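Local atomic coordinates of epidermin leader peptide processing serine protease EpiP (Staphylococcus aureus subsp. aureus, PDB entry 3QFH), a protein that probably cleaves the leader peptide from the epidermin precursor, acting as a subtilisin-like serine endopeptidase. Residues A[21-26]-A[74-79]; A[53-58]-A[212-217]; A[237-242]-A[251-256]; A[259-264]-A[308-313]. All coordinates share one frame; numbering follows the deposited sequence. Where two conformers were deposited one is given.

Contact 1: A[21-26]-A[74-79]; sequences LYYSVE and KYINAT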
loop_
_atom_site.group_PDB
_atom_site.type_symbol
_atom_site.label_atom_id
_atom_site.label_comp_id
_atom_site.label_asym_id
_atom_site.label_seq_id
_atom_site.Cartn_x
_atom_site.Cartn_y
_atom_site.Cartn_z
ATOM N N LEU A 21 -4.713 -16.781 -23.595
ATOM C CA LEU A 21 -4.893 -16.310 -22.217
ATOM C C LEU A 21 -3.636 -15.682 -21.636
ATOM O O LEU A 21 -2.532 -15.858 -22.153
ATOM C CB LEU A 21 -5.305 -17.472 -21.318
ATOM C CG LEU A 21 -6.505 -18.316 -21.759
ATOM C CD1 LEU A 21 -6.645 -19.511 -20.815
ATOM C CD2 LEU A 21 -7.805 -17.489 -21.826
ATOM N N TYR A 22 -3.829 -14.972 -20.533
ATOM C CA TYR A 22 -2.748 -14.304 -19.828
ATOM C C TYR A 22 -2.098 -15.247 -18.822
ATOM O O TYR A 22 -2.761 -15.741 -17.906
ATOM C CB TYR A 22 -3.269 -13.047 -19.114
ATOM C CG TYR A 22 -3.539 -11.874 -20.050
ATOM C CD1 TYR A 22 -4.757 -11.741 -20.730
ATOM C CD2 TYR A 22 -2.568 -10.897 -20.250
ATOM C CE1 TYR A 22 -4.988 -10.642 -21.598
ATOM C CE2 TYR A 22 -2.783 -9.815 -21.112
ATOM C CZ TYR A 22 -3.981 -9.693 -21.778
ATOM O OH TYR A 22 -4.153 -8.610 -22.604
ATOM N N TYR A 23 -0.805 -15.506 -19.009
ATOM C CA TYR A 23 -0.050 -16.341 -18.077
ATOM C C TYR A 23 1.036 -15.552 -17.369
ATOM O O TYR A 23 1.715 -14.694 -17.966
ATOM C CB TYR A 23 0.574 -17.547 -18.777
ATOM C CG TYR A 23 -0.440 -18.582 -19.187
ATOM C CD1 TYR A 23 -0.845 -19.580 -18.293
ATOM C CD2 TYR A 23 -1.018 -18.556 -20.453
ATOM C CE1 TYR A 23 -1.795 -20.527 -18.654
ATOM C CE2 TYR A 23 -1.978 -19.503 -20.823
ATOM C CZ TYR A 23 -2.356 -20.488 -19.923
ATOM O OH TYR A 23 -3.294 -21.428 -20.287
ATOM N N SER A 24 1.166 -15.839 -16.079
ATOM C CA SER A 24 2.218 -15.273 -15.251
ATOM C C SER A 24 3.353 -16.281 -15.265
ATOM O O SER A 24 3.137 -17.472 -15.008
ATOM C CB SER A 24 1.718 -15.014 -13.838
ATOM O OG SER A 24 0.741 -13.980 -13.843
ATOM N N VAL A 25 4.560 -15.812 -15.577
ATOM C CA VAL A 25 5.703 -16.699 -15.709
ATOM C C VAL A 25 6.906 -16.249 -14.904
ATOM O O VAL A 25 7.307 -15.081 -14.975
ATOM C CB VAL A 25 6.128 -16.823 -17.206
ATOM C CG1 VAL A 25 7.303 -17.753 -17.356
ATOM C CG2 VAL A 25 4.953 -17.332 -18.053
ATOM N N GLU A 26 7.474 -17.182 -14.138
ATOM C CA GLU A 26 8.685 -16.924 -13.392
ATOM C C GLU A 26 9.810 -17.634 -14.118
ATOM O O GLU A 26 9.773 -18.853 -14.313
ATOM C CB GLU A 26 8.561 -17.376 -11.931
ATOM C CG GLU A 26 9.797 -17.046 -11.095
ATOM C CD GLU A 26 9.549 -17.107 -9.585
ATOM O OE1 GLU A 26 8.405 -17.419 -9.151
ATOM O OE2 GLU A 26 10.505 -16.816 -8.831
ATOM N N LYS A 74 10.868 -21.417 -14.379
ATOM C CA LYS A 74 10.739 -21.928 -13.030
ATOM C C LYS A 74 9.266 -22.282 -12.768
ATOM O O LYS A 74 8.970 -23.415 -12.405
ATOM C CB LYS A 74 11.306 -20.913 -12.024
ATOM C CG LYS A 74 11.392 -21.382 -10.555
ATOM C CD LYS A 74 12.195 -20.361 -9.714
ATOM C CE LYS A 74 12.081 -20.584 -8.204
ATOM N NZ LYS A 74 12.492 -21.940 -7.747
ATOM N N TYR A 75 8.353 -21.325 -12.983
ATOM C CA TYR A 75 6.916 -21.551 -12.792
ATOM C C TYR A 75 6.064 -20.797 -13.789
ATOM O O TYR A 75 6.454 -19.746 -14.298
ATOM C CB TYR A 75 6.442 -21.086 -11.408
ATOM C CG TYR A 75 7.102 -21.732 -10.245
ATOM C CD1 TYR A 75 6.880 -23.073 -9.964
ATOM C CD2 TYR A 75 7.922 -21.001 -9.391
ATOM C CE1 TYR A 75 7.485 -23.683 -8.890
ATOM C CE2 TYR A 75 8.531 -21.601 -8.308
ATOM C CZ TYR A 75 8.304 -22.950 -8.066
ATOM O OH TYR A 75 8.882 -23.568 -7.000
ATOM N N ILE A 76 4.869 -21.328 -14.024
ATOM C CA ILE A 76 3.882 -20.704 -14.868
ATOM C C ILE A 76 2.516 -20.991 -14.273
ATOM O O ILE A 76 2.252 -22.117 -13.840
ATOM C CB ILE A 76 3.880 -21.250 -16.343
ATOM C CG1 ILE A 76 5.230 -21.073 -17.021
ATOM C CG2 ILE A 76 2.829 -20.519 -17.185
ATOM C CD1 ILE A 76 5.274 -21.627 -18.466
ATOM N N ASN A 77 1.674 -19.961 -14.190
ATOM C CA ASN A 77 0.271 -20.128 -13.808
ATOM C C ASN A 77 -0.558 -19.082 -14.529
ATOM O O ASN A 77 -0.043 -18.032 -14.935
ATOM C CB ASN A 77 0.024 -20.108 -12.287
ATOM C CG ASN A 77 0.476 -18.816 -11.611
ATOM O OD1 ASN A 77 1.500 -18.808 -10.938
ATOM N ND2 ASN A 77 -0.283 -17.735 -11.776
ATOM N N ALA A 78 -1.835 -19.391 -14.726
ATOM C CA ALA A 78 -2.745 -18.460 -15.353
ATOM C C ALA A 78 -2.850 -17.299 -14.406
ATOM O O ALA A 78 -2.921 -17.509 -13.204
ATOM C CB ALA A 78 -4.107 -19.109 -15.550
ATOM N N THR A 79 -2.827 -16.078 -14.929
ATOM C CA THR A 79 -2.980 -14.895 -14.095
ATOM C C THR A 79 -4.439 -14.857 -13.649
ATOM O O THR A 79 -5.333 -15.059 -14.469
ATOM C CB THR A 79 -2.705 -13.622 -14.898
ATOM O OG1 THR A 79 -1.502 -13.780 -15.666
ATOM C CG2 THR A 79 -2.609 -12.407 -13.981
#

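Contact 2: A[53-58]-A[212-217]; sequences VAQIKM and ELLWVS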
loop_
_atom_site.group_PDB
_atom_site.type_symbol
_atom_site.label_atom_id
_atom_site.label_comp_id
_atom_site.label_asym_id
_atom_site.label_seq_id
_atom_site.Cartn_x
_atom_site.Cartn_y
_atom_site.Cartn_z
ATOM N N VAL A 53 10.224 -12.135 -13.588
ATOM C CA VAL A 53 8.818 -12.470 -13.834
ATOM C C VAL A 53 8.273 -11.702 -15.039
ATOM O O VAL A 53 8.636 -10.549 -15.292
ATOM C CB VAL A 53 7.905 -12.269 -12.592
ATOM C CG1 VAL A 53 8.328 -13.197 -11.457
ATOM C CG2 VAL A 53 7.895 -10.821 -12.118
ATOM N N ALA A 54 7.428 -12.377 -15.808
ATOM C CA ALA A 54 6.826 -11.782 -16.985
ATOM C C ALA A 54 5.410 -12.273 -17.132
ATOM O O ALA A 54 5.020 -13.284 -16.543
ATOM C CB ALA A 54 7.606 -12.134 -18.234
ATOM N N GLN A 55 4.628 -11.527 -17.889
ATOM C CA GLN A 55 3.278 -11.941 -18.183
ATOM C C GLN A 55 3.297 -12.174 -19.673
ATOM O O GLN A 55 3.806 -11.353 -20.435
ATOM C CB GLN A 55 2.258 -10.887 -17.795
ATOM C CG GLN A 55 0.859 -11.429 -17.737
ATOM C CD GLN A 55 -0.144 -10.376 -17.299
ATOM O OE1 GLN A 55 -0.012 -9.197 -17.647
ATOM N NE2 GLN A 55 -1.177 -10.803 -16.564
ATOM N N ILE A 56 2.763 -13.303 -20.083
ATOM C CA ILE A 56 2.765 -13.681 -21.476
ATOM C C ILE A 56 1.364 -14.079 -21.901
ATOM O O ILE A 56 0.630 -14.739 -21.160
ATOM C CB ILE A 56 3.750 -14.850 -21.699
ATOM C CG1 ILE A 56 5.148 -14.461 -21.182
ATOM C CG2 ILE A 56 3.795 -15.254 -23.175
ATOM C CD1 ILE A 56 6.215 -15.563 -21.372
ATOM N N LYS A 57 0.982 -13.646 -23.088
ATOM C CA LYS A 57 -0.310 -13.976 -23.609
ATOM C C LYS A 57 -0.057 -15.134 -24.574
ATOM O O LYS A 57 0.706 -14.995 -25.533
ATOM C CB LYS A 57 -0.930 -12.756 -24.296
ATOM C CG LYS A 57 -2.409 -12.898 -24.525
ATOM C CD LYS A 57 -3.059 -11.645 -25.116
ATOM C CE LYS A 57 -4.559 -11.872 -25.288
ATOM N NZ LYS A 57 -5.257 -10.749 -25.974
ATOM N N MET A 58 -0.642 -16.290 -24.288
ATOM C CA MET A 58 -0.454 -17.468 -25.138
ATOM C C MET A 58 -1.565 -18.510 -24.992
ATOM O O MET A 58 -2.342 -18.466 -24.043
ATOM C CB MET A 58 0.919 -18.106 -24.874
ATOM C CG MET A 58 1.224 -18.433 -23.437
ATOM S SD MET A 58 2.952 -18.989 -23.185
ATOM C CE MET A 58 3.013 -19.012 -21.403
ATOM N N GLU A 212 -3.150 -5.481 -11.477
ATOM C CA GLU A 212 -2.517 -6.797 -11.540
ATOM C C GLU A 212 -1.460 -6.770 -10.450
ATOM O O GLU A 212 -0.796 -5.740 -10.271
ATOM C CB GLU A 212 -1.812 -7.014 -12.884
ATOM C CG GLU A 212 -2.697 -7.198 -14.126
ATOM C CD GLU A 212 -3.201 -8.630 -14.332
ATOM O OE1 GLU A 212 -3.400 -9.362 -13.346
ATOM O OE2 GLU A 212 -3.417 -9.018 -15.498
ATOM N N LEU A 213 -1.286 -7.875 -9.721
ATOM C CA LEU A 213 -0.259 -7.913 -8.682
ATOM C C LEU A 213 1.132 -7.726 -9.290
ATOM O O LEU A 213 2.029 -7.213 -8.635
ATOM C CB LEU A 213 -0.329 -9.192 -7.830
ATOM C CG LEU A 213 -1.517 -9.283 -6.859
ATOM C CD1 LEU A 213 -1.491 -10.612 -6.104
ATOM C CD2 LEU A 213 -1.527 -8.140 -5.874
ATOM N N LEU A 214 1.302 -8.128 -10.545
ATOM C CA LEU A 214 2.558 -7.913 -11.223
ATOM C C LEU A 214 2.855 -6.424 -11.423
ATOM O O LEU A 214 4.014 -6.039 -11.419
ATOM C CB LEU A 214 2.603 -8.632 -12.561
ATOM C CG LEU A 214 2.651 -10.164 -12.468
ATOM C CD1 LEU A 214 2.614 -10.764 -13.879
ATOM C CD2 LEU A 214 3.867 -10.635 -11.723
ATOM N N TRP A 215 1.827 -5.595 -11.613
ATOM C CA TRP A 215 2.060 -4.150 -11.795
ATOM C C TRP A 215 2.499 -3.565 -10.469
ATOM O O TRP A 215 3.415 -2.726 -10.407
ATOM C CB TRP A 215 0.820 -3.383 -12.295
ATOM C CG TRP A 215 0.107 -3.935 -13.511
ATOM C CD1 TRP A 215 0.588 -4.824 -14.418
ATOM C CD2 TRP A 215 -1.169 -3.507 -14.010
ATOM N NE1 TRP A 215 -0.339 -5.047 -15.407
ATOM C CE2 TRP A 215 -1.422 -4.237 -15.193
ATOM C CE3 TRP A 215 -2.123 -2.599 -13.562
ATOM C CZ2 TRP A 215 -2.603 -4.099 -15.926
ATOM C CZ3 TRP A 215 -3.303 -2.455 -14.288
ATOM C CH2 TRP A 215 -3.528 -3.198 -15.468
ATOM N N VAL A 216 1.860 -4.032 -9.400
ATOM C CA VAL A 216 2.201 -3.600 -8.050
ATOM C C VAL A 216 3.657 -3.940 -7.732
ATOM O O VAL A 216 4.382 -3.106 -7.185
ATOM C CB VAL A 216 1.304 -4.242 -6.992
ATOM C CG1 VAL A 216 1.768 -3.833 -5.573
ATOM C CG2 VAL A 216 -0.191 -3.844 -7.216
ATOM N N SER A 217 4.075 -5.159 -8.099
ATOM C CA SER A 217 5.428 -5.614 -7.871
ATOM C C SER A 217 6.415 -4.751 -8.624
ATOM O O SER A 217 7.425 -4.353 -8.073
ATOM C CB SER A 217 5.582 -7.080 -8.255
ATOM O OG SER A 217 4.731 -7.881 -7.449
HETATM O O HOH W 1 -0.780 -6.763 -17.762
#

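Contact 3: A[237-242]-A[251-256]; sequences SYIILD and KDEKVE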
loop_
_atom_site.group_PDB
_atom_site.type_symbol
_atom_site.label_atom_id
_atom_site.label_comp_id
_atom_site.label_asym_id
_atom_site.label_seq_id
_atom_site.Cartn_x
_atom_site.Cartn_y
_atom_site.Cartn_z
ATOM N N SER A 237 -4.949 -7.997 -1.222
ATOM C CA SER A 237 -5.561 -9.002 -2.052
ATOM C C SER A 237 -5.425 -10.319 -1.337
ATOM O O SER A 237 -4.460 -10.546 -0.602
ATOM C CB SER A 237 -4.867 -9.106 -3.408
ATOM O OG SER A 237 -3.601 -9.707 -3.250
ATOM N N TYR A 238 -6.396 -11.185 -1.541
ATOM C CA TYR A 238 -6.342 -12.494 -0.964
ATOM C C TYR A 238 -5.851 -13.367 -2.088
ATOM O O TYR A 238 -6.478 -13.443 -3.152
ATOM C CB TYR A 238 -7.693 -12.913 -0.428
ATOM C CG TYR A 238 -8.119 -12.043 0.714
ATOM C CD1 TYR A 238 -7.674 -12.299 2.000
ATOM C CD2 TYR A 238 -8.943 -10.945 0.510
ATOM C CE1 TYR A 238 -8.042 -11.501 3.057
ATOM C CE2 TYR A 238 -9.325 -10.139 1.573
ATOM C CZ TYR A 238 -8.865 -10.427 2.848
ATOM O OH TYR A 238 -9.224 -9.639 3.916
ATOM N N ILE A 239 -4.716 -14.007 -1.851
ATOM C CA ILE A 239 -4.064 -14.801 -2.859
ATOM C C ILE A 239 -4.075 -16.274 -2.469
ATOM O O ILE A 239 -3.968 -16.614 -1.290
ATOM C CB ILE A 239 -2.617 -14.272 -3.055
ATOM C CG1 ILE A 239 -1.998 -14.797 -4.341
ATOM C CG2 ILE A 239 -1.746 -14.571 -1.826
ATOM C CD1 ILE A 239 -0.686 -14.141 -4.663
ATOM N N ILE A 240 -4.241 -17.136 -3.470
ATOM C CA ILE A 240 -4.223 -18.575 -3.274
ATOM C C ILE A 240 -2.838 -19.105 -3.634
ATOM O O ILE A 240 -2.296 -18.777 -4.693
ATOM C CB ILE A 240 -5.284 -19.292 -4.168
ATOM C CG1 ILE A 240 -6.692 -18.768 -3.867
ATOM C CG2 ILE A 240 -5.226 -20.788 -3.957
ATOM C CD1 ILE A 240 -7.761 -19.283 -4.802
ATOM N N LEU A 241 -2.252 -19.888 -2.737
ATOM C CA LEU A 241 -0.965 -20.524 -3.002
ATOM C C LEU A 241 -1.011 -21.904 -2.393
ATOM O O LEU A 241 -1.644 -22.113 -1.352
ATOM C CB LEU A 241 0.225 -19.738 -2.459
ATOM C CG LEU A 241 0.410 -19.631 -0.953
ATOM C CD1 LEU A 241 1.810 -19.127 -0.631
ATOM C CD2 LEU A 241 -0.667 -18.733 -0.359
ATOM N N ASP A 242 -0.321 -22.837 -3.035
ATOM C CA ASP A 242 -0.345 -24.222 -2.626
ATOM C C ASP A 242 1.058 -24.822 -2.535
ATOM O O ASP A 242 1.580 -25.354 -3.515
ATOM C CB ASP A 242 -1.185 -24.987 -3.637
ATOM C CG ASP A 242 -1.480 -26.391 -3.205
ATOM O OD1 ASP A 242 -2.157 -27.096 -3.976
ATOM O OD2 ASP A 242 -1.041 -26.789 -2.102
ATOM N N LYS A 251 -1.746 -24.367 -10.631
ATOM C CA LYS A 251 -3.160 -24.030 -10.604
ATOM C C LYS A 251 -3.426 -22.900 -9.598
ATOM O O LYS A 251 -4.522 -22.368 -9.543
ATOM C CB LYS A 251 -3.966 -25.284 -10.221
ATOM C CG LYS A 251 -3.519 -26.537 -10.975
ATOM C CD LYS A 251 -4.288 -27.825 -10.622
ATOM C CE LYS A 251 -4.212 -28.220 -9.127
ATOM N NZ LYS A 251 -5.194 -27.481 -8.264
ATOM N N ASP A 252 -2.422 -22.546 -8.803
ATOM C CA ASP A 252 -2.566 -21.506 -7.793
ATOM C C ASP A 252 -2.006 -20.174 -8.333
ATOM O O ASP A 252 -1.848 -20.024 -9.544
ATOM C CB ASP A 252 -1.883 -21.936 -6.495
ATOM C CG ASP A 252 -0.379 -22.152 -6.657
ATOM O OD1 ASP A 252 0.173 -21.906 -7.761
ATOM O OD2 ASP A 252 0.258 -22.580 -5.671
ATOM N N GLU A 253 -1.710 -19.222 -7.449
ATOM C CA GLU A 253 -1.207 -17.909 -7.864
ATOM C C GLU A 253 0.231 -17.688 -7.384
ATOM O O GLU A 253 0.639 -16.600 -6.996
ATOM C CB GLU A 253 -2.190 -16.844 -7.382
ATOM C CG GLU A 253 -3.601 -17.151 -7.949
ATOM C CD GLU A 253 -4.732 -16.420 -7.286
ATOM O OE1 GLU A 253 -4.576 -15.932 -6.150
ATOM O OE2 GLU A 253 -5.812 -16.363 -7.911
ATOM N N LYS A 254 1.001 -18.758 -7.476
ATOM C CA LYS A 254 2.386 -18.784 -7.066
ATOM C C LYS A 254 3.271 -17.694 -7.655
ATOM O O LYS A 254 4.044 -17.050 -6.920
ATOM C CB LYS A 254 2.961 -20.144 -7.446
ATOM C CG LYS A 254 4.446 -20.350 -7.185
ATOM C CD LYS A 254 4.783 -20.331 -5.728
ATOM C CE LYS A 254 6.186 -20.916 -5.480
ATOM N NZ LYS A 254 6.636 -20.708 -4.078
ATOM N N VAL A 255 3.194 -17.489 -8.966
ATOM C CA VAL A 255 4.088 -16.516 -9.603
ATOM C C VAL A 255 3.898 -15.109 -9.052
ATOM O O VAL A 255 4.878 -14.402 -8.793
ATOM C CB VAL A 255 3.997 -16.549 -11.134
ATOM C CG1 VAL A 255 4.881 -15.477 -11.742
ATOM C CG2 VAL A 255 4.431 -17.908 -11.631
ATOM N N GLU A 256 2.642 -14.723 -8.843
ATOM C CA GLU A 256 2.327 -13.427 -8.294
ATOM C C GLU A 256 2.824 -13.318 -6.866
ATOM O O GLU A 256 3.356 -12.297 -6.479
ATOM C CB GLU A 256 0.819 -13.149 -8.315
ATOM C CG GLU A 256 0.269 -12.638 -9.615
ATOM C CD GLU A 256 0.158 -13.668 -10.722
ATOM O OE1 GLU A 256 0.232 -14.901 -10.456
ATOM O OE2 GLU A 256 -0.042 -13.213 -11.873
#

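Contact 4: A[259-264]-A[308-313]; sequences ALQKAI and ASMDNV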
loop_
_atom_site.group_PDB
_atom_site.type_symbol
_atom_site.label_atom_id
_atom_site.label_comp_id
_atom_site.label_asym_id
_atom_site.label_seq_id
_atom_site.Cartn_x
_atom_site.Cartn_y
_atom_site.Cartn_z
ATOM N N ALA A 259 6.495 -12.919 -6.942
ATOM C CA ALA A 259 6.852 -11.619 -7.508
ATOM C C ALA A 259 6.721 -10.535 -6.445
ATOM O O ALA A 259 7.632 -9.713 -6.265
ATOM C CB ALA A 259 5.973 -11.284 -8.700
ATOM N N LEU A 260 5.597 -10.565 -5.739
ATOM C CA LEU A 260 5.307 -9.593 -4.683
ATOM C C LEU A 260 6.278 -9.686 -3.488
ATOM O O LEU A 260 6.793 -8.659 -3.035
ATOM C CB LEU A 260 3.851 -9.722 -4.222
ATOM C CG LEU A 260 3.347 -8.620 -3.293
ATOM C CD1 LEU A 260 3.657 -7.211 -3.872
ATOM C CD2 LEU A 260 1.860 -8.789 -3.046
ATOM N N GLN A 261 6.524 -10.892 -2.976
ATOM C CA GLN A 261 7.462 -11.054 -1.863
ATOM C C GLN A 261 8.871 -10.687 -2.322
ATOM O O GLN A 261 9.618 -10.079 -1.574
ATOM C CB GLN A 261 7.467 -12.485 -1.306
ATOM C CG GLN A 261 8.438 -12.680 -0.142
ATOM C CD GLN A 261 8.052 -11.860 1.072
ATOM O OE1 GLN A 261 7.238 -12.289 1.881
ATOM N NE2 GLN A 261 8.630 -10.667 1.200
ATOM N N LYS A 262 9.232 -11.045 -3.555
ATOM C CA LYS A 262 10.571 -10.695 -4.068
ATOM C C LYS A 262 10.714 -9.186 -4.269
ATOM O O LYS A 262 11.772 -8.636 -4.030
ATOM C CB LYS A 262 10.919 -11.470 -5.348
ATOM C CG LYS A 262 11.174 -12.949 -5.091
ATOM C CD LYS A 262 11.227 -13.793 -6.378
ATOM C CE LYS A 262 12.415 -13.460 -7.273
ATOM N NZ LYS A 262 12.469 -14.341 -8.501
ATOM N N ALA A 263 9.645 -8.518 -4.678
ATOM C CA ALA A 263 9.678 -7.060 -4.843
ATOM C C ALA A 263 9.969 -6.398 -3.479
ATOM O O ALA A 263 10.829 -5.531 -3.365
ATOM C CB ALA A 263 8.346 -6.556 -5.404
ATOM N N ILE A 264 9.224 -6.823 -2.459
ATOM C CA ILE A 264 9.386 -6.346 -1.074
ATOM C C ILE A 264 10.841 -6.546 -0.552
ATOM O O ILE A 264 11.436 -5.644 0.035
ATOM C CB ILE A 264 8.340 -7.044 -0.152
ATOM C CG1 ILE A 264 6.941 -6.543 -0.516
ATOM C CG2 ILE A 264 8.617 -6.775 1.339
ATOM C CD1 ILE A 264 5.807 -7.313 0.111
ATOM N N ALA A 308 0.141 -7.651 3.219
ATOM C CA ALA A 308 0.086 -7.414 4.670
ATOM C C ALA A 308 0.691 -8.522 5.524
ATOM O O ALA A 308 1.271 -8.231 6.566
ATOM C CB ALA A 308 -1.360 -7.132 5.130
ATOM N N SER A 309 0.541 -9.775 5.108
ATOM C CA SER A 309 1.049 -10.902 5.895
ATOM C C SER A 309 2.413 -11.387 5.413
ATOM O O SER A 309 2.893 -12.391 5.879
ATOM C CB SER A 309 0.064 -12.078 5.832
ATOM O OG SER A 309 -0.051 -12.547 4.490
ATOM N N MET A 310 3.030 -10.679 4.479
ATOM C CA MET A 310 4.322 -11.115 3.944
ATOM C C MET A 310 5.506 -10.702 4.810
ATOM O O MET A 310 5.377 -9.901 5.715
ATOM C CB MET A 310 4.507 -10.604 2.518
ATOM C CG MET A 310 3.758 -11.429 1.454
ATOM S SD MET A 310 3.966 -10.683 -0.179
ATOM C CE MET A 310 3.370 -11.990 -1.267
ATOM N N ASP A 311 6.669 -11.267 4.522
ATOM C CA ASP A 311 7.862 -10.926 5.273
ATOM C C ASP A 311 8.354 -9.536 4.887
ATOM O O ASP A 311 8.204 -9.103 3.731
ATOM C CB ASP A 311 8.970 -11.946 4.993
ATOM C CG ASP A 311 8.570 -13.366 5.377
ATOM O OD1 ASP A 311 7.785 -13.541 6.348
ATOM O OD2 ASP A 311 9.049 -14.307 4.708
ATOM N N ASN A 312 8.929 -8.851 5.872
ATOM C CA ASN A 312 9.527 -7.543 5.694
ATOM C C ASN A 312 8.582 -6.392 5.321
ATOM O O ASN A 312 8.916 -5.518 4.543
ATOM C CB ASN A 312 10.670 -7.658 4.704
ATOM C CG ASN A 312 11.744 -8.600 5.195
ATOM O OD1 ASN A 312 12.205 -8.464 6.310
ATOM N ND2 ASN A 312 12.151 -9.553 4.354
ATOM N N VAL A 313 7.391 -6.412 5.886
ATOM C CA VAL A 313 6.434 -5.335 5.678
ATOM C C VAL A 313 5.991 -4.837 7.043
ATOM O O VAL A 313 5.913 -5.603 7.999
ATOM C CB VAL A 313 5.188 -5.797 4.901
ATOM C CG1 VAL A 313 5.579 -6.423 3.556
ATOM C CG2 VAL A 313 4.396 -6.778 5.715
HETATM O O HOH W 2 10.821 -4.291 2.424
#

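Contact 1: A[21-26]-A[74-79]
Glu26 faces Lys74 and Tyr75 together, a classic beta bulge in the antiparallel ladder that joins strands 20-27 and 73-78 of the propeptide-type sheet. Its carbonyl oxygen, Glu26 O, takes both amides, Lys74 N at 2.8 Å and Tyr75 N at 3.1 Å. From this doubled backbone grip the side chain runs out extended, CG anti to the backbone N (chi1 -177°), alongside both neighbours. Glu26 CB passes 4.0 Å from Tyr75 O. At the tip the carboxylate divides its contacts: Glu26 OE1 lies in the plane of the Tyr75 ring, at its edge, 3.6 Å from Tyr75 CD2, whereas Glu26 OE2 rests near the aliphatic Lys74 CD and makes its salt bridge with Lys262 of helix 254-269. On the other face of the ladder Val25 CG2 packs 3.9 Å from Ile76 CG1. Asn77, on the Glu26 face, turns OD1 to Val255 N; its ND2 donates to Ala78 O at 3.0 Å, reaching that oxygen from above the carbonyl plane.

Contact 2: A[53-58]-A[212-217]
Strand 53-58 runs roughly against the direction of helix 213-217, at 146° with the two axes 9.9 Å apart, and the backbones come nearest where Gln55 faces Leu214. The pairing illustrates how a propeptide-type sheet lies on a helix of the catalytic domain, as in subtilisin precursors. Leu214 makes the apolar contact: its CD1 lies 3.9 Å from Gln55 CB, and its CD2 lies 4.1 Å from Val53 CG2. Beyond this patch Gln55 stretches out, its chain leading off opposite its own main-chain nitrogen (chi1 -164°), and carries its amide to Glu212 at the N-cap position. Gln55 NE2 donates to Glu212 OE2 over 3.1 Å in a nearly straight bond; the oxygen lies in the amide plane, but the donor stands well above the carboxylate plane, 65° out of it. A water bridges amide and indole, donating to Gln55 OE1 at 2.6 Å and accepting from Trp215 NE1 at 2.9 Å. Glu212 CG lies over one face of that indole, toward its rim. With NE2 shared between Glu212 OE2 and Thr79 OG1, and the water on OE1, the orientation of the buried amide is set; Arg158, paired with Glu212 OE2, probably balances the acid's charge.

Contact 3: A[237-242]-A[251-256]
The carboxylates of Glu253 and Asp252 are the flat groups that meet segment 237-242, each in its own way, at the turn leading into helix 254-269 of the subtilisin-like domain. Ile240 N, in strand 237-241, comes in obliquely to Glu253 OE1, 44° above the carboxylate plane, at 3.0 Å and with a nearly straight N-H. Asp252 OD2 instead accepts Asp242 N, just past the strand, at 2.7 Å through its anti lone pair, the one directed away from OD1. A backbone bond, Glu253 N to Ile240 O at 2.9 Å, means that Glu253 grips both the amide and the carbonyl of Ile240. The acid, extended beyond CG (chi2 165°), slides past Ile239 in the opposite direction, and Ile239 CG1 comes within 3.3 Å of Glu253 OE1. Further on, Ile239 CD1 lies 4.1 Å from Glu256 CB. The charges have outside partners as well, since Arg295 pairs with Glu253 OE2 and Arg250 with Asp252 OD2. Although Glu253 holds the N-cap position, its OE1 serves the strand. Asp252 OD1 also takes a weak bond, 3.3 Å, from Lys254 N, in the first residue of the helix.

Contact 4: A[259-264]-A[308-313]
Gln261 and Asp311 are joined by a pair of hydrogen bonds between a side-chain amide and a main chain. Asp311 N donates to Gln261 OE1 at 2.9 Å, meeting a lone pair of that oxygen within the carbonyl plane. In return Gln261 NE2 donates to Asp311 O at 3.0 Å, with the oxygen close to the amide plane and the bond nearly straight at 169°. A bend at chi2 (65°) turns the glutamine's amide so that it reaches both backbone atoms. A second polar link passes through water, which donates to Ile264 O at 2.8 Å and to Asn312 O at 3.1 Å.

Met310 packs beside the amide. Its extended chain slides past Gln261 in the opposite direction, with Met310 CB 3.3 Å from Gln261 OE1, and crosses Leu260 at about a right angle, bringing Met310 CE to 3.8 Å from Leu260 CB. Ile264 adds CD1 near Met310 SD, and Ile264 CG2 lies 3.4 Å from Asp311 O. Helix 254-269 is thereby tied to the loop connecting strand 302-306 with strand 314-319 of the central parallel sheet. Because the glutamine matches a backbone donor and a backbone acceptor, it probably helps fix the course of the loop at Asp311 through main-chain atoms, while thioether and aliphatic groups pack next to these bonds.

How the contacts relate
Contacts 1 and 2, with centres about 8 Å apart, share the propeptide-type sheet, where strands 20-27 and 53-59 are neighbours; their segments alternate along the chain. Contacts 3 and 4 follow in sequence, with centres about 13 Å apart, and both use helix 254-269 within the subtilase part. That helix also links the propeptide-type sheet to the subtilase part: the centres of contacts 1 and 3 are about 11 Å apart, and it touches both. Between the helices, Ser217 of contact 2 packs on Leu260 of contact 4. Helices 213-225 and 254-269 therefore form a platform for the propeptide-type sheet, consistent with the way propeptides dock on subtilisin-like proteases, while contacts 3 and 4 join the platform to strands and loops of the catalytic domain.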